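Local coordinates for protein 2-aminomuconic 6-semialdehyde dehydrogenase (Pseudomonas sp., PDB 7BZV) that oxidises 2-aminomuconic 6-semialdehyde in the breakdown of 2-aminophenol, using NAD+ as cofactor, whose binding requires the tetrameric assembly, at residues N112-A120 with E466-F474. Numbering follows the deposited sequence.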
loop_
_atom_site.group_PDB
_atom_site.type_symbol
_atom_site.label_atom_id
_atom_site.label_comp_id
_atom_site.label_asym_id
_atom_site.label_seq_id
_atom_site.Cartn_x
_atom_site.Cartn_y
_atom_site.Cartn_z
ATOM N N ASN B 112 -19.465 3.240 -1.232
ATOM C CA ASN B 112 -18.108 2.818 -1.546
ATOM C C ASN B 112 -17.075 3.835 -1.049
ATOM O O ASN B 112 -16.012 3.457 -0.549
ATOM C CB ASN B 112 -17.952 2.618 -3.053
ATOM C CG ASN B 112 -18.761 1.398 -3.608
ATOM O OD1 ASN B 112 -18.757 1.144 -4.815
ATOM N ND2 ASN B 112 -19.447 0.670 -2.734
ATOM N N PHE B 113 -17.284 5.118 -1.331
ATOM C CA PHE B 113 -16.309 6.105 -0.863
ATOM C C PHE B 113 -16.364 6.285 0.642
ATOM O O PHE B 113 -15.358 6.685 1.237
ATOM C CB PHE B 113 -16.477 7.445 -1.618
ATOM C CG PHE B 113 -15.870 7.392 -2.980
ATOM C CD1 PHE B 113 -14.501 7.290 -3.106
ATOM C CD2 PHE B 113 -16.659 7.295 -4.113
ATOM C CE1 PHE B 113 -13.904 7.144 -4.339
ATOM C CE2 PHE B 113 -16.067 7.146 -5.373
ATOM C CZ PHE B 113 -14.691 7.069 -5.478
ATOM N N ALA B 114 -17.496 6.007 1.285
ATOM C CA ALA B 114 -17.463 5.973 2.742
ATOM C C ALA B 114 -16.472 4.914 3.250
ATOM O O ALA B 114 -15.685 5.175 4.171
ATOM C CB ALA B 114 -18.869 5.721 3.276
ATOM N N ASP B 115 -16.509 3.708 2.662
ATOM C CA ASP B 115 -15.587 2.636 3.032
ATOM C C ASP B 115 -14.141 3.030 2.752
ATOM O O ASP B 115 -13.258 2.830 3.596
ATOM C CB ASP B 115 -15.918 1.338 2.258
ATOM C CG ASP B 115 -17.242 0.717 2.644
ATOM O OD1 ASP B 115 -17.831 1.039 3.700
ATOM O OD2 ASP B 115 -17.745 -0.091 1.848
ATOM N N ILE B 116 -13.874 3.585 1.566
ATOM C CA ILE B 116 -12.507 3.990 1.213
ATOM C C ILE B 116 -11.978 5.037 2.175
ATOM O O ILE B 116 -10.834 4.979 2.632
ATOM C CB ILE B 116 -12.464 4.520 -0.225
ATOM C CG1 ILE B 116 -12.623 3.297 -1.123
ATOM C CG2 ILE B 116 -11.141 5.246 -0.525
ATOM C CD1 ILE B 116 -13.242 3.549 -2.424
ATOM N N LEU B 117 -12.816 6.008 2.519
ATOM C CA LEU B 117 -12.397 7.033 3.477
ATOM C C LEU B 117 -12.145 6.422 4.837
ATOM O O LEU B 117 -11.162 6.759 5.505
ATOM C CB LEU B 117 -13.467 8.121 3.579
ATOM C CG LEU B 117 -13.203 9.288 4.543
ATOM C CD1 LEU B 117 -11.918 10.026 4.199
ATOM C CD2 LEU B 117 -14.447 10.242 4.552
ATOM N N ALA B 118 -13.001 5.489 5.249
ATOM C CA ALA B 118 -12.856 4.926 6.586
ATOM C C ALA B 118 -11.509 4.244 6.771
ATOM O O ALA B 118 -10.932 4.307 7.861
ATOM C CB ALA B 118 -13.992 3.935 6.877
ATOM N N THR B 119 -10.965 3.619 5.721
ATOM C CA THR B 119 -9.724 2.886 5.885
ATOM C C THR B 119 -8.515 3.579 5.263
ATOM O O THR B 119 -7.426 3.015 5.292
ATOM C CB THR B 119 -9.863 1.471 5.318
ATOM O OG1 THR B 119 -10.171 1.548 3.923
ATOM C CG2 THR B 119 -10.978 0.699 6.004
ATOM N N ALA B 120 -8.660 4.784 4.751
ATOM C CA ALA B 120 -7.560 5.423 4.044
ATOM C C ALA B 120 -6.366 5.572 4.982
ATOM O O ALA B 120 -6.525 6.075 6.100
ATOM C CB ALA B 120 -8.000 6.789 3.549
ATOM N N GLU B 466 -9.568 8.362 -11.377
ATOM C CA GLU B 466 -10.428 8.368 -10.208
ATOM C C GLU B 466 -10.754 6.912 -9.879
ATOM O O GLU B 466 -10.431 5.984 -10.621
ATOM C CB GLU B 466 -11.687 9.241 -10.445
ATOM C CG GLU B 466 -11.349 10.770 -10.597
ATOM C CD GLU B 466 -12.578 11.703 -10.663
ATOM O OE1 GLU B 466 -13.538 11.509 -9.888
ATOM O OE2 GLU B 466 -12.590 12.635 -11.496
ATOM N N GLY B 467 -11.353 6.725 -8.732
ATOM C CA GLY B 467 -11.629 5.407 -8.215
ATOM C C GLY B 467 -10.681 5.221 -7.067
ATOM O O GLY B 467 -9.501 5.594 -7.155
ATOM N N GLY B 468 -11.214 4.671 -5.968
ATOM C CA GLY B 468 -10.387 4.363 -4.830
ATOM C C GLY B 468 -9.649 5.587 -4.373
ATOM O O GLY B 468 -10.144 6.723 -4.462
ATOM N N MET B 469 -8.406 5.375 -3.967
ATOM C CA MET B 469 -7.576 6.476 -3.512
ATOM C C MET B 469 -7.189 7.445 -4.605
ATOM O O MET B 469 -6.714 8.542 -4.285
ATOM C CB MET B 469 -6.293 5.979 -2.838
ATOM C CG MET B 469 -6.486 5.163 -1.594
ATOM S SD MET B 469 -7.320 6.047 -0.228
ATOM C CE MET B 469 -6.409 7.544 0.070
ATOM N N HIS B 470 -7.296 7.054 -5.873
ATOM C CA HIS B 470 -7.048 8.016 -6.932
ATOM C C HIS B 470 -8.052 9.155 -6.845
ATOM O O HIS B 470 -7.707 10.319 -7.068
ATOM C CB HIS B 470 -7.138 7.338 -8.292
ATOM C CG HIS B 470 -6.175 6.207 -8.477
ATOM N ND1 HIS B 470 -4.887 6.388 -8.927
ATOM C CD2 HIS B 470 -6.306 4.882 -8.234
ATOM C CE1 HIS B 470 -4.292 5.211 -9.030
ATOM N NE2 HIS B 470 -5.126 4.284 -8.600
ATOM N N SER B 471 -9.310 8.838 -6.526
ATOM C CA SER B 471 -10.288 9.904 -6.282
ATOM C C SER B 471 -9.938 10.713 -5.048
ATOM O O SER B 471 -9.996 11.948 -5.070
ATOM C CB SER B 471 -11.687 9.316 -6.141
ATOM O OG SER B 471 -12.111 8.851 -7.394
ATOM N N LEU B 472 -9.594 10.045 -3.946
ATOM C CA LEU B 472 -9.364 10.768 -2.700
ATOM C C LEU B 472 -8.142 11.669 -2.812
ATOM O O LEU B 472 -8.071 12.717 -2.156
ATOM C CB LEU B 472 -9.186 9.798 -1.525
ATOM C CG LEU B 472 -10.377 9.601 -0.569
ATOM C CD1 LEU B 472 -11.571 9.282 -1.391
ATOM C CD2 LEU B 472 -10.066 8.540 0.439
ATOM N N ASN B 473 -7.166 11.277 -3.622
ATOM C CA ASN B 473 -6.013 12.143 -3.797
ATOM C C ASN B 473 -6.315 13.256 -4.772
ATOM O O ASN B 473 -5.721 14.335 -4.679
ATOM C CB ASN B 473 -4.796 11.332 -4.230
ATOM C CG ASN B 473 -4.231 10.511 -3.076
ATOM O OD1 ASN B 473 -4.589 10.718 -1.911
ATOM N ND2 ASN B 473 -3.329 9.598 -3.388
ATOM N N PHE B 474 -7.240 13.053 -5.708
ATOM C CA PHE B 474 -7.494 14.183 -6.578
ATOM C C PHE B 474 -8.247 15.298 -5.859
ATOM O O PHE B 474 -7.954 16.471 -6.082
ATOM C CB PHE B 474 -8.296 13.831 -7.807
ATOM C CG PHE B 474 -8.707 15.065 -8.600
ATOM C CD1 PHE B 474 -7.774 15.749 -9.391
ATOM C CD2 PHE B 474 -10.001 15.566 -8.530
ATOM C CE1 PHE B 474 -8.150 16.884 -10.118
ATOM C CE2 PHE B 474 -10.380 16.711 -9.244
ATOM C CZ PHE B 474 -9.464 17.367 -10.043
#
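The ring of F113 overlaps G468, S471 and L472: CE1 lies 3.6 Å from S471 CB, an oblique approach, while G468 O sits at the ring edge, in its plane, 3.8 Å from CE1. With CG anti to its carbonyl carbon (chi1 -78°), the ring swings over to the other helix, where CD1 also meets L472 CD1; P166 of helix 156-169 touches it as well. S471 OG, beside the ring, accepts a nearly straight bond from G467 N (2.6 Å, 177°). Next along helix 95-119, I116 divides its work: CG2 packs 3.6 Å from L472 CD2 and also touches M469 SD, while CD1 rests 3.8 Å from G468 CA. M469, bent at chi2 and chi3, brings CE to 3.9 Å from A120 CB. The axes of 112-119 and 468-474 approach to 10.1 Å and cross at -77°, so the contact stays local. Without the F113 ring, as with an alanine here, a gap would probably open beside S471 CB and L472 CD1. Within the aldehyde dehydrogenase fold, the C-terminal part of helix 95-119 thus packs on the chain's last helix; no hydrogen bond spans the segments, so side-chain shape and apolar contact join them.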